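Long-range contacts in TsrE (Streptomyces laurentii, PDB 7CWW), which probably acts as a cyclase in thiopeptide antibiotic biosynthesis, in the family related to the C-terminal part of lantibiotic dehydratases: residues D8-V13 with F88-Y93; D24-L29 with R68-R73; G37-W42 with L57-R62. All blocks are in the same frame, centred on the assembly; numbering follows the deposited sequence.

Contact 1 (D8-V13 with F88-Y93)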
ATOM      1  N   ASP A   8      -4.086  12.564 -19.260  1.00 31.69           N
ATOM      2  CA  ASP A   8      -4.577  12.301 -17.908  1.00 31.67           C
ATOM      3  C   ASP A   8      -6.090  12.454 -17.929  1.00 38.22           C
ATOM      4  O   ASP A   8      -6.600  13.543 -18.206  1.00 39.49           O
ATOM      5  CB  ASP A   8      -3.926  13.265 -16.889  1.00 31.16           C
ATOM      6  CG  ASP A   8      -4.392  13.025 -15.441  1.00 42.20           C
ATOM      7  OD1 ASP A   8      -4.934  11.960 -15.127  1.00 46.82           O
ATOM      8  OD2 ASP A   8      -4.200  13.923 -14.598  1.00 54.08           O
ATOM      9  N   LEU A   9      -6.806  11.367 -17.651  1.00 30.02           N
ATOM     10  CA  LEU A   9      -8.262  11.344 -17.737  1.00 33.75           C
ATOM     11  C   LEU A   9      -8.796  10.822 -16.415  1.00 32.04           C
ATOM     12  O   LEU A   9      -8.303   9.808 -15.918  1.00 25.62           O
ATOM     13  CB  LEU A   9      -8.726  10.441 -18.901  1.00 36.28           C
ATOM     14  CG  LEU A   9     -10.184   9.991 -18.930  1.00 38.00           C
ATOM     15  CD1 LEU A   9     -11.077  11.231 -18.953  1.00 37.49           C
ATOM     16  CD2 LEU A   9     -10.467   9.126 -20.150  1.00 43.06           C
ATOM     17  N   THR A  10      -9.786  11.504 -15.839  1.00 29.70           N
ATOM     18  CA  THR A  10     -10.387  11.049 -14.591  1.00 30.33           C
ATOM     19  C   THR A  10     -11.871  10.794 -14.818  1.00 32.11           C
ATOM     20  O   THR A  10     -12.554  11.569 -15.501  1.00 33.12           O
ATOM     21  CB  THR A  10     -10.164  12.043 -13.419  1.00 27.61           C
ATOM     22  OG1 THR A  10     -10.719  13.323 -13.723  1.00 29.51           O
ATOM     23  CG2 THR A  10      -8.645  12.206 -13.109  1.00 26.98           C
ATOM     24  N   VAL A  11     -12.354   9.679 -14.275  1.00 26.91           N
ATOM     25  CA  VAL A  11     -13.722   9.227 -14.476  1.00 28.40           C
ATOM     26  C   VAL A  11     -14.346   9.027 -13.108  1.00 31.79           C
ATOM     27  O   VAL A  11     -13.996   8.073 -12.397  1.00 26.51           O
ATOM     28  CB  VAL A  11     -13.792   7.934 -15.290  1.00 38.44           C
ATOM     29  CG1 VAL A  11     -15.246   7.707 -15.760  1.00 28.92           C
ATOM     30  CG2 VAL A  11     -12.788   7.996 -16.453  1.00 35.83           C
ATOM     31  N   SER A  12     -15.271   9.917 -12.743  1.00 27.58           N
ATOM     32  CA  SER A  12     -15.808  10.000 -11.382  1.00 26.80           C
ATOM     33  C   SER A  12     -17.082   9.173 -11.300  1.00 25.71           C
ATOM     34  O   SER A  12     -18.190   9.668 -11.509  1.00 26.64           O
ATOM     35  CB  SER A  12     -16.048  11.457 -11.001  1.00 26.59           C
ATOM     36  OG  SER A  12     -14.803  12.095 -10.746  1.00 28.38           O
ATOM     37  N   VAL A  13     -16.917   7.890 -11.001  1.00 28.56           N
ATOM     38  CA  VAL A  13     -18.022   6.941 -10.866  1.00 25.41           C
ATOM     39  C   VAL A  13     -17.742   6.049  -9.674  1.00 27.27           C
ATOM     40  O   VAL A  13     -16.598   5.989  -9.180  1.00 30.37           O
ATOM     41  CB  VAL A  13     -18.196   6.082 -12.136  1.00 27.58           C
ATOM     42  CG1 VAL A  13     -18.530   6.957 -13.333  1.00 29.36           C
ATOM     43  CG2 VAL A  13     -16.927   5.261 -12.386  1.00 25.22           C
ATOM     44  N   PHE A  88     -16.656  13.499 -15.978  1.00 24.93           N
ATOM     45  CA  PHE A  88     -15.312  13.799 -16.445  1.00 26.17           C
ATOM     46  C   PHE A  88     -14.700  15.045 -15.808  1.00 34.72           C
ATOM     47  O   PHE A  88     -13.627  15.466 -16.249  1.00 36.47           O
ATOM     48  CB  PHE A  88     -15.307  13.912 -17.971  1.00 28.44           C
ATOM     49  CG  PHE A  88     -15.620  12.608 -18.661  1.00 34.13           C
ATOM     50  CD1 PHE A  88     -14.982  11.438 -18.275  1.00 33.16           C
ATOM     51  CD2 PHE A  88     -16.581  12.547 -19.658  1.00 35.75           C
ATOM     52  CE1 PHE A  88     -15.270  10.227 -18.890  1.00 34.36           C
ATOM     53  CE2 PHE A  88     -16.878  11.344 -20.274  1.00 35.84           C
ATOM     54  CZ  PHE A  88     -16.222  10.181 -19.891  1.00 34.71           C
ATOM     55  N   THR A  89     -15.336  15.632 -14.780  1.00 33.21           N
ATOM     56  CA  THR A  89     -14.736  16.750 -14.054  1.00 30.05           C
ATOM     57  C   THR A  89     -13.268  16.453 -13.783  1.00 31.60           C
ATOM     58  O   THR A  89     -12.929  15.400 -13.230  1.00 29.20           O
ATOM     59  CB  THR A  89     -15.458  16.994 -12.721  1.00 29.87           C
ATOM     60  OG1 THR A  89     -16.853  17.262 -12.939  1.00 33.30           O
ATOM     61  CG2 THR A  89     -14.824  18.186 -12.007  1.00 31.20           C
ATOM     62  N   TYR A  90     -12.378  17.352 -14.202  1.00 33.23           N
ATOM     63  CA  TYR A  90     -10.960  17.012 -14.166  1.00 31.26           C
ATOM     64  C   TYR A  90     -10.395  17.186 -12.761  1.00 26.95           C
ATOM     65  O   TYR A  90     -10.542  18.243 -12.144  1.00 31.51           O
ATOM     66  CB  TYR A  90     -10.141  17.835 -15.167  1.00 41.29           C
ATOM     67  CG  TYR A  90      -8.683  17.397 -15.158  1.00 44.69           C
ATOM     68  CD1 TYR A  90      -8.341  16.049 -15.324  1.00 50.55           C
ATOM     69  CD2 TYR A  90      -7.657  18.312 -14.935  1.00 44.00           C
ATOM     70  CE1 TYR A  90      -7.003  15.625 -15.295  1.00 54.71           C
ATOM     71  CE2 TYR A  90      -6.323  17.904 -14.901  1.00 46.20           C
ATOM     72  CZ  TYR A  90      -6.001  16.561 -15.081  1.00 58.51           C
ATOM     73  OH  TYR A  90      -4.676  16.158 -15.041  1.00 60.31           O
ATOM     74  N   GLN A  91      -9.774  16.130 -12.249  1.00 26.81           N
ATOM     75  CA  GLN A  91      -9.116  16.149 -10.948  1.00 26.07           C
ATOM     76  C   GLN A  91      -7.615  16.051 -11.189  1.00 31.01           C
ATOM     77  O   GLN A  91      -7.133  15.000 -11.638  1.00 32.97           O
ATOM     78  CB  GLN A  91      -9.606  14.990 -10.081  1.00 27.75           C
ATOM     79  CG  GLN A  91     -11.116  15.049  -9.791  1.00 31.44           C
ATOM     80  CD  GLN A  91     -11.486  16.271  -8.974  1.00 31.56           C
ATOM     81  OE1 GLN A  91     -10.638  16.851  -8.297  1.00 34.23           O
ATOM     82  NE2 GLN A  91     -12.752  16.664  -9.020  1.00 34.14           N
ATOM     83  N   PRO A  92      -6.855  17.111 -10.937  1.00 29.39           N
ATOM     84  CA  PRO A  92      -5.478  17.178 -11.451  1.00 30.62           C
ATOM     85  C   PRO A  92      -4.552  16.171 -10.801  1.00 29.45           C
ATOM     86  O   PRO A  92      -4.558  15.959  -9.586  1.00 31.46           O
ATOM     87  CB  PRO A  92      -5.048  18.611 -11.122  1.00 36.77           C
ATOM     88  CG  PRO A  92      -6.347  19.376 -11.119  1.00 43.57           C
ATOM     89  CD  PRO A  92      -7.336  18.427 -10.482  1.00 35.69           C
ATOM     90  N   TYR A  93      -3.732  15.561 -11.643  1.00 28.25           N
ATOM     91  CA  TYR A  93      -2.725  14.631 -11.175  1.00 34.42           C
ATOM     92  C   TYR A  93      -1.754  15.303 -10.212  1.00 30.63           C
ATOM     93  O   TYR A  93      -1.308  16.426 -10.442  1.00 31.86           O
ATOM     94  CB  TYR A  93      -1.983  14.084 -12.380  1.00 31.81           C
ATOM     95  CG  TYR A  93      -0.942  13.047 -12.078  1.00 25.36           C
ATOM     96  CD1 TYR A  93      -1.283  11.829 -11.488  1.00 28.93           C
ATOM     97  CD2 TYR A  93       0.388  13.265 -12.427  1.00 27.40           C
ATOM     98  CE1 TYR A  93      -0.312  10.851 -11.242  1.00 28.23           C
ATOM     99  CE2 TYR A  93       1.365  12.288 -12.190  1.00 28.83           C
ATOM    100  CZ  TYR A  93       1.002  11.090 -11.597  1.00 31.92           C
ATOM    101  OH  TYR A  93       1.969  10.131 -11.367  1.00 31.25           O
TER
HETATM  102  O   HOH W   1     -11.196  13.979 -16.954  1.00 38.58           O
HETATM  103  O   HOH W   2     -13.724  12.869 -13.007  1.00 27.23           O
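T10 meets the backbone of T89 to Q91 with both branches of its side chain, and around it the contact passes from hydrocarbon packing at F88 to an exposed rim at T89 and Y90. On the packed side, F88 begins the 88-93 loop just after a short helix. Its side chain sets out away from the strand, but the ring swings back so that CD1 and CE1 meet it. CD1 of F88 lies 4.0 Å from CD1 of L9, and CE1 of F88 is equally close to CG1 of V11, while the carbonyl O of T10 sits at the ring edge, in its plane. T10 itself is buried. Its OG1 lies between the backbone N and the carbonyl carbon (chi1 59°) and comes within 3.1 Å of T89 O, whereas CG2 is turned toward Q91 O at 3.5 Å.

Two waters fill the seam beside T10 and S12, bridging strand and loop where their backbones do not bond directly. One accepts from T10 N (3.1 Å) and donates to F88 O; the other lies within bonding distance of S12 OG and T89 O. On the solvent side, the ring of Y90 reaches D8 edge-on, with the carboxylate turned 78° to the ring plane. Y90 OH donates to D8 OD2, but the modelled 2.3 Å is too short to trust as a length. R56 forms a salt bridge with the same OD2 and also bonds Q91 O, linking the two segments from the sheet side.

Strand 5-11 is an outermost strand of a three-stranded antiparallel sheet, and the loop runs past the edge that does not pair with strand 52-61. Helix 65-78 backs F88 and V11 through K71 and I74, while Y93 leads on to helix 106-127, touching L106 and W113.

Contact 2 (D24-L29 with R68-R73)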
ATOM      1  N   ASP A  24     -13.264  -3.935 -18.714  1.00 31.34           N
ATOM      2  CA  ASP A  24     -14.045  -4.184 -19.920  1.00 33.89           C
ATOM      3  C   ASP A  24     -13.892  -3.118 -20.996  1.00 35.53           C
ATOM      4  O   ASP A  24     -14.178  -3.405 -22.160  1.00 36.21           O
ATOM      5  CB  ASP A  24     -15.529  -4.330 -19.563  1.00 36.98           C
ATOM      6  CG  ASP A  24     -15.780  -5.495 -18.612  1.00 45.72           C
ATOM      7  OD1 ASP A  24     -14.918  -6.409 -18.544  1.00 40.44           O
ATOM      8  OD2 ASP A  24     -16.830  -5.498 -17.938  1.00 50.50           O
ATOM      9  N   VAL A  25     -13.453  -1.909 -20.650  1.00 33.02           N
ATOM     10  CA  VAL A  25     -13.374  -0.817 -21.618  1.00 33.81           C
ATOM     11  C   VAL A  25     -11.948  -0.277 -21.698  1.00 35.07           C
ATOM     12  O   VAL A  25     -11.337  -0.256 -22.771  1.00 30.63           O
ATOM     13  CB  VAL A  25     -14.368   0.307 -21.248  1.00 36.21           C
ATOM     14  CG1 VAL A  25     -14.286   1.471 -22.240  1.00 31.24           C
ATOM     15  CG2 VAL A  25     -15.780  -0.232 -21.184  1.00 36.26           C
ATOM     16  N   ALA A  26     -11.400   0.159 -20.559  1.00 32.15           N
ATOM     17  CA  ALA A  26     -10.190   0.973 -20.588  1.00 33.58           C
ATOM     18  C   ALA A  26      -8.943   0.140 -20.872  1.00 33.38           C
ATOM     19  O   ALA A  26      -8.159   0.479 -21.767  1.00 32.19           O
ATOM     20  CB  ALA A  26     -10.039   1.747 -19.271  1.00 32.11           C
ATOM     21  N   ALA A  27      -8.720  -0.940 -20.114  1.00 28.72           N
ATOM     22  CA  ALA A  27      -7.538  -1.762 -20.369  1.00 35.99           C
ATOM     23  C   ALA A  27      -7.511  -2.339 -21.782  1.00 35.63           C
ATOM     24  O   ALA A  27      -6.450  -2.269 -22.427  1.00 35.15           O
ATOM     25  CB  ALA A  27      -7.421  -2.866 -19.311  1.00 36.47           C
ATOM     26  N   PRO A  28      -8.597  -2.911 -22.323  1.00 35.07           N
ATOM     27  CA  PRO A  28      -8.519  -3.417 -23.709  1.00 37.46           C
ATOM     28  C   PRO A  28      -8.204  -2.336 -24.732  1.00 40.47           C
ATOM     29  O   PRO A  28      -7.442  -2.582 -25.670  1.00 33.28           O
ATOM     30  CB  PRO A  28      -9.916  -4.011 -23.939  1.00 39.54           C
ATOM     31  CG  PRO A  28     -10.437  -4.297 -22.580  1.00 40.81           C
ATOM     32  CD  PRO A  28      -9.910  -3.206 -21.719  1.00 36.43           C
ATOM     33  N   LEU A  29      -8.777  -1.141 -24.576  1.00 36.15           N
ATOM     34  CA  LEU A  29      -8.473  -0.035 -25.483  1.00 36.45           C
ATOM     35  C   LEU A  29      -7.013   0.390 -25.363  1.00 32.51           C
ATOM     36  O   LEU A  29      -6.305   0.535 -26.370  1.00 32.76           O
ATOM     37  CB  LEU A  29      -9.397   1.152 -25.180  1.00 31.50           C
ATOM     38  CG  LEU A  29      -9.352   2.406 -26.067  1.00 33.43           C
ATOM     39  CD1 LEU A  29     -10.708   3.121 -26.000  1.00 29.45           C
ATOM     40  CD2 LEU A  29      -8.220   3.371 -25.669  1.00 32.40           C
ATOM     41  N   ARG A  68     -10.182  10.727 -26.350  1.00 26.82           N
ATOM     42  CA  ARG A  68     -11.553  10.961 -26.791  1.00 25.90           C
ATOM     43  C   ARG A  68     -12.276   9.646 -27.030  1.00 31.33           C
ATOM     44  O   ARG A  68     -13.445   9.496 -26.649  1.00 29.82           O
ATOM     45  CB  ARG A  68     -11.545  11.828 -28.049  1.00 29.63           C
ATOM     46  CG  ARG A  68     -11.167  13.279 -27.737  1.00 32.96           C
ATOM     47  CD  ARG A  68     -10.612  14.023 -28.944  1.00 38.94           C
ATOM     48  NE  ARG A  68     -10.401  15.436 -28.622  1.00 38.93           N
ATOM     49  CZ  ARG A  68      -9.391  15.890 -27.881  1.00 47.97           C
ATOM     50  NH1 ARG A  68      -8.478  15.050 -27.392  1.00 43.57           N
ATOM     51  NH2 ARG A  68      -9.288  17.189 -27.632  1.00 47.15           N
ATOM     52  N   ARG A  69     -11.586   8.676 -27.639  1.00 29.20           N
ATOM     53  CA  ARG A  69     -12.166   7.345 -27.815  1.00 32.42           C
ATOM     54  C   ARG A  69     -12.493   6.714 -26.468  1.00 30.19           C
ATOM     55  O   ARG A  69     -13.565   6.115 -26.299  1.00 30.31           O
ATOM     56  CB  ARG A  69     -11.207   6.461 -28.619  1.00 31.37           C
ATOM     57  CG  ARG A  69     -11.723   5.074 -28.955  1.00 33.36           C
ATOM     58  CD  ARG A  69     -10.631   4.244 -29.688  1.00 37.64           C
ATOM     59  NE  ARG A  69      -9.864   5.082 -30.607  1.00 37.81           N
ATOM     60  CZ  ARG A  69      -8.537   5.181 -30.620  1.00 39.18           C
ATOM     61  NH1 ARG A  69      -7.802   4.478 -29.770  1.00 37.19           N
ATOM     62  NH2 ARG A  69      -7.945   5.997 -31.488  1.00 39.67           N
ATOM     63  N   LEU A  70     -11.590   6.866 -25.492  1.00 27.39           N
ATOM     64  CA  LEU A  70     -11.830   6.362 -24.142  1.00 30.67           C
ATOM     65  C   LEU A  70     -13.101   6.949 -23.545  1.00 32.36           C
ATOM     66  O   LEU A  70     -13.963   6.213 -23.048  1.00 31.02           O
ATOM     67  CB  LEU A  70     -10.641   6.692 -23.237  1.00 32.38           C
ATOM     68  CG  LEU A  70      -9.574   5.633 -23.048  1.00 37.79           C
ATOM     69  CD1 LEU A  70      -8.369   6.254 -22.334  1.00 32.86           C
ATOM     70  CD2 LEU A  70     -10.161   4.446 -22.287  1.00 39.61           C
ATOM     71  N   LYS A  71     -13.223   8.283 -23.561  1.00 31.03           N
ATOM     72  CA  LYS A  71     -14.410   8.932 -23.007  1.00 31.90           C
ATOM     73  C   LYS A  71     -15.679   8.425 -23.678  1.00 33.34           C
ATOM     74  O   LYS A  71     -16.684   8.134 -23.012  1.00 31.97           O
ATOM     75  CB  LYS A  71     -14.315  10.458 -23.172  1.00 31.78           C
ATOM     76  CG  LYS A  71     -13.278  11.143 -22.274  1.00 36.33           C
ATOM     77  CD  LYS A  71     -13.503  12.659 -22.259  1.00 34.93           C
ATOM     78  CE  LYS A  71     -12.482  13.389 -21.396  1.00 36.78           C
ATOM     79  NZ  LYS A  71     -12.748  14.860 -21.425  1.00 45.01           N
ATOM     80  N   SER A  72     -15.662   8.319 -25.008  1.00 26.61           N
ATOM     81  CA  SER A  72     -16.903   8.000 -25.691  1.00 28.47           C
ATOM     82  C   SER A  72     -17.299   6.548 -25.437  1.00 29.77           C
ATOM     83  O   SER A  72     -18.491   6.235 -25.335  1.00 32.63           O
ATOM     84  CB  SER A  72     -16.763   8.293 -27.193  1.00 31.80           C
ATOM     85  OG  SER A  72     -17.791   7.671 -27.942  1.00 34.47           O
ATOM     86  N   ARG A  73     -16.311   5.662 -25.287  1.00 27.92           N
ATOM     87  CA  ARG A  73     -16.607   4.259 -25.005  1.00 33.28           C
ATOM     88  C   ARG A  73     -16.988   4.030 -23.547  1.00 35.68           C
ATOM     89  O   ARG A  73     -17.726   3.083 -23.242  1.00 34.14           O
ATOM     90  CB  ARG A  73     -15.423   3.379 -25.385  1.00 35.01           C
ATOM     91  CG  ARG A  73     -15.220   3.346 -26.888  1.00 40.14           C
ATOM     92  CD  ARG A  73     -14.313   2.248 -27.302  1.00 42.08           C
ATOM     93  NE  ARG A  73     -14.108   2.253 -28.745  1.00 43.73           N
ATOM     94  CZ  ARG A  73     -13.172   1.532 -29.352  1.00 47.30           C
ATOM     95  NH1 ARG A  73     -12.377   0.756 -28.624  1.00 46.23           N
ATOM     96  NH2 ARG A  73     -13.033   1.583 -30.673  1.00 42.49           N
TER
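L29 reaches across from its helix into the angle between R69, L70 and R73. Its CB points at the facing helix, and with CG anti to the backbone N (chi1 -175°) the side chain is carried outward until the two methyls part company at the tip. CD1 settles on aliphatic arginine carbon, 3.7 Å from CG of R69 and 3.9 Å from its CD, and touches R73 through that residue's CD as well as NH1. CD2 turns to the buried side, where it lies 3.7 Å from CG of L70.

The two helices run close to antiparallel, their short axes 9.9 Å apart with 156° between directions, and together they form a helical layer on one face of the antiparallel sheet, a two-layer alpha/beta architecture. A26 and L70 meet at the sheet side of that layer: CB of A26 is 4.0 Å from CD2 of L70, and these residues rest on L57 and F59 of strand 52-61 respectively. Farther out, V25 CG1 packs on R73 CB at 3.9 Å. The guanidinium of R73 takes CD of R69 over the centre of one face, while R69's own charged end forms a salt bridge with E38.

Contact 3 (G37-W42 with L57-R62)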
ATOM      1  N   GLY A  37       1.286   1.048 -31.065  1.00 44.62           N
ATOM      2  CA  GLY A  37       2.215   2.159 -31.072  1.00 48.46           C
ATOM      3  C   GLY A  37       1.550   3.513 -31.066  1.00 47.81           C
ATOM      4  O   GLY A  37       2.238   4.533 -31.198  1.00 48.81           O
ATOM      5  N   GLU A  38       0.227   3.547 -30.929  1.00 40.64           N
ATOM      6  CA  GLU A  38      -0.499   4.801 -30.793  1.00 38.54           C
ATOM      7  C   GLU A  38      -0.261   5.424 -29.421  1.00 40.60           C
ATOM      8  O   GLU A  38      -0.281   6.651 -29.279  1.00 39.21           O
ATOM      9  CB  GLU A  38      -1.984   4.528 -31.033  1.00 36.89           C
ATOM     10  CG  GLU A  38      -2.896   5.731 -31.006  1.00 39.76           C
ATOM     11  CD  GLU A  38      -4.359   5.333 -31.060  1.00 42.96           C
ATOM     12  OE1 GLU A  38      -4.759   4.427 -30.294  1.00 37.16           O
ATOM     13  OE2 GLU A  38      -5.104   5.920 -31.871  1.00 45.47           O
ATOM     14  N   THR A  39      -0.015   4.593 -28.415  1.00 37.17           N
ATOM     15  CA  THR A  39       0.272   5.016 -27.051  1.00 38.50           C
ATOM     16  C   THR A  39       1.563   4.335 -26.617  1.00 38.51           C
ATOM     17  O   THR A  39       1.806   3.180 -26.975  1.00 36.57           O
ATOM     18  CB  THR A  39      -0.897   4.655 -26.113  1.00 37.43           C
ATOM     19  OG1 THR A  39      -2.053   5.419 -26.484  1.00 34.76           O
ATOM     20  CG2 THR A  39      -0.559   4.924 -24.644  1.00 32.02           C
ATOM     21  N   ASP A  40       2.403   5.057 -25.869  1.00 33.96           N
ATOM     22  CA  ASP A  40       3.676   4.482 -25.432  1.00 45.19           C
ATOM     23  C   ASP A  40       3.472   3.494 -24.292  1.00 42.85           C
ATOM     24  O   ASP A  40       3.955   2.360 -24.348  1.00 36.51           O
ATOM     25  CB  ASP A  40       4.638   5.589 -25.005  1.00 49.20           C
ATOM     26  CG  ASP A  40       5.109   6.434 -26.175  1.00 61.19           C
ATOM     27  OD1 ASP A  40       5.588   5.863 -27.180  1.00 66.17           O
ATOM     28  OD2 ASP A  40       4.995   7.671 -26.092  1.00 66.40           O
ATOM     29  N   SER A  41       2.771   3.916 -23.242  1.00 35.26           N
ATOM     30  CA  SER A  41       2.509   3.076 -22.081  1.00 36.02           C
ATOM     31  C   SER A  41       1.346   3.716 -21.339  1.00 29.94           C
ATOM     32  O   SER A  41       0.969   4.855 -21.620  1.00 33.61           O
ATOM     33  CB  SER A  41       3.748   2.958 -21.179  1.00 34.63           C
ATOM     34  OG  SER A  41       4.154   4.242 -20.723  1.00 38.12           O
ATOM     35  N   TRP A  42       0.786   2.987 -20.372  1.00 30.26           N
ATOM     36  CA  TRP A  42      -0.269   3.571 -19.553  1.00 28.26           C
ATOM     37  C   TRP A  42      -0.248   2.953 -18.162  1.00 29.88           C
ATOM     38  O   TRP A  42       0.309   1.877 -17.949  1.00 26.71           O
ATOM     39  CB  TRP A  42      -1.652   3.386 -20.205  1.00 27.23           C
ATOM     40  CG  TRP A  42      -2.171   1.968 -20.196  1.00 30.42           C
ATOM     41  CD1 TRP A  42      -1.817   0.943 -21.042  1.00 35.24           C
ATOM     42  CD2 TRP A  42      -3.166   1.434 -19.315  1.00 28.74           C
ATOM     43  NE1 TRP A  42      -2.526  -0.199 -20.727  1.00 34.64           N
ATOM     44  CE2 TRP A  42      -3.364   0.079 -19.673  1.00 33.12           C
ATOM     45  CE3 TRP A  42      -3.905   1.974 -18.251  1.00 27.53           C
ATOM     46  CZ2 TRP A  42      -4.274  -0.749 -18.999  1.00 29.93           C
ATOM     47  CZ3 TRP A  42      -4.814   1.159 -17.585  1.00 28.54           C
ATOM     48  CH2 TRP A  42      -4.992  -0.192 -17.965  1.00 31.15           C
ATOM     49  N   LEU A  57      -6.773   7.558 -15.580  1.00 24.25           N
ATOM     50  CA  LEU A  57      -6.010   6.871 -16.618  1.00 26.90           C
ATOM     51  C   LEU A  57      -4.925   7.816 -17.102  1.00 27.47           C
ATOM     52  O   LEU A  57      -5.217   8.920 -17.567  1.00 26.26           O
ATOM     53  CB  LEU A  57      -6.913   6.420 -17.770  1.00 24.23           C
ATOM     54  CG  LEU A  57      -8.022   5.476 -17.272  1.00 29.32           C
ATOM     55  CD1 LEU A  57      -9.115   5.252 -18.293  1.00 31.64           C
ATOM     56  CD2 LEU A  57      -7.418   4.138 -16.838  1.00 23.52           C
ATOM     57  N   ARG A  58      -3.675   7.400 -16.963  1.00 24.15           N
ATOM     58  CA  ARG A  58      -2.546   8.236 -17.334  1.00 32.13           C
ATOM     59  C   ARG A  58      -1.731   7.523 -18.400  1.00 34.03           C
ATOM     60  O   ARG A  58      -1.376   6.353 -18.240  1.00 29.63           O
ATOM     61  CB  ARG A  58      -1.677   8.568 -16.124  1.00 35.07           C
ATOM     62  CG  ARG A  58      -0.753   9.718 -16.383  1.00 45.62           C
ATOM     63  CD  ARG A  58      -0.407  10.416 -15.105  1.00 40.08           C
ATOM     64  NE  ARG A  58       0.744  11.275 -15.301  1.00 50.10           N
ATOM     65  CZ  ARG A  58       0.662  12.565 -15.610  1.00 55.73           C
ATOM     66  NH1 ARG A  58       1.771  13.280 -15.761  1.00 63.59           N
ATOM     67  NH2 ARG A  58      -0.526  13.138 -15.751  1.00 46.74           N
ATOM     68  N   PHE A  59      -1.448   8.223 -19.488  1.00 29.32           N
ATOM     69  CA  PHE A  59      -0.793   7.583 -20.610  1.00 29.42           C
ATOM     70  C   PHE A  59      -0.169   8.668 -21.469  1.00 34.64           C
ATOM     71  O   PHE A  59      -0.623   9.814 -21.473  1.00 39.51           O
ATOM     72  CB  PHE A  59      -1.772   6.727 -21.434  1.00 28.51           C
ATOM     73  CG  PHE A  59      -3.050   7.443 -21.826  1.00 34.20           C
ATOM     74  CD1 PHE A  59      -4.146   7.459 -20.979  1.00 33.43           C
ATOM     75  CD2 PHE A  59      -3.159   8.081 -23.051  1.00 33.27           C
ATOM     76  CE1 PHE A  59      -5.317   8.105 -21.345  1.00 40.75           C
ATOM     77  CE2 PHE A  59      -4.324   8.731 -23.418  1.00 36.03           C
ATOM     78  CZ  PHE A  59      -5.405   8.744 -22.569  1.00 40.39           C
ATOM     79  N   ALA A  60       0.879   8.295 -22.190  1.00 36.61           N
ATOM     80  CA  ALA A  60       1.558   9.193 -23.108  1.00 40.11           C
ATOM     81  C   ALA A  60       1.236   8.765 -24.533  1.00 35.46           C
ATOM     82  O   ALA A  60       1.454   7.608 -24.902  1.00 41.52           O
ATOM     83  CB  ALA A  60       3.071   9.182 -22.873  1.00 45.89           C
ATOM     84  N   SER A  61       0.722   9.694 -25.327  1.00 38.26           N
ATOM     85  CA  SER A  61       0.289   9.372 -26.672  1.00 42.98           C
ATOM     86  C   SER A  61       0.515  10.572 -27.569  1.00 45.73           C
ATOM     87  O   SER A  61       0.377  11.720 -27.141  1.00 47.69           O
ATOM     88  CB  SER A  61      -1.188   8.962 -26.705  1.00 42.65           C
ATOM     89  OG  SER A  61      -1.655   8.883 -28.041  1.00 51.81           O
ATOM     90  N   ARG A  62       0.863  10.290 -28.817  1.00 55.64           N
ATOM     91  CA  ARG A  62       0.937  11.320 -29.840  1.00 70.44           C
ATOM     92  C   ARG A  62      -0.438  11.751 -30.340  1.00 69.48           C
ATOM     93  O   ARG A  62      -0.561  12.834 -30.922  1.00 75.26           O
ATOM     94  CB  ARG A  62       1.779  10.805 -31.008  1.00 82.36           C
ATOM     95  CG  ARG A  62       1.245   9.502 -31.598  1.00 87.43           C
ATOM     96  CD  ARG A  62       2.031   8.288 -31.125  1.00 91.33           C
ATOM     97  NE  ARG A  62       3.296   8.133 -31.839  1.00 96.71           N
ATOM     98  CZ  ARG A  62       3.405   7.665 -33.080  1.00101.10           C
ATOM     99  NH1 ARG A  62       2.319   7.308 -33.758  1.00100.63           N
ATOM    100  NH2 ARG A  62       4.601   7.558 -33.648  1.00103.53           N
TER
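W42 against F59, and D40 against A60, mark the frayed, open end of the antiparallel beta hairpin 39-49/52-61, the end farthest from its turn. The clearest register point is W42 with F59, a non-hydrogen-bonded pair whose CA atoms are 4.2 Å apart. Both aromatic side chains leave with CG between the backbone N and the carbonyl carbon (chi1 71° for W42), and their CB atoms touch at 3.6 Å. The indole then runs alongside L57, with CZ3 of W42 4.0 Å from CD2 of L57, whereas the F59 ring leads away from the neighbouring strand.

Toward the open end, away from the turn, the pairing becomes less regular because the chain turns a corner at D40. The amide of D40 makes a straight bond to A60 O, at 2.9 Å and 169° at the hydrogen, but the return bond from A60 N to S41 O is weak at 3.5 Å. S41 O also receives a close CA-H contact from F59, and R58 O receives one from W42 CA at 3.3 Å. CG2 of T39 rests 3.4 Å from A60 O. Beyond it, S61 OG lies 2.9 Å from E38 O, though its proton has another acceptor within reach; S63 N donates to the same hydroxyl. G37 closes the preceding helix with a Schellman motif, and the poorly ordered guanidinium of R62 lies with one face over G37 O.

T39, W42, F59 and S61 all face the helical layer, where V66 touches T39, F59 and S61. Burying polar groups there requires partners: T39 OG1 bonds S33, and W42 NE1 donates to D31, both on helix 15-35. The chemistry therefore implies a join held by one straight backbone bond and one weak one, supplemented by CA-H contacts, hydrocarbon packing and polar partners on that helix.

How the contacts relate
From the N terminus, the chain lays down strand 5-11, where contact 1 opens, and then helix 15-35, where contact 2 opens. Contact 3 opens last and closes first, when the hairpin returns at 57-62. Contact 2 closes next on helix 65-78, and contact 1 only when the 88-93 loop comes back to the first strand. The three loops are therefore nested and none cross. They also share a core: L9 O probably bonds L57 N, joining contacts 1 and 3 through neighbouring strands; A27 packs on W42 between contacts 2 and 3; and L9 meets K71 between contacts 1 and 2. Sheet, helical layer and edge loop are thus tied together.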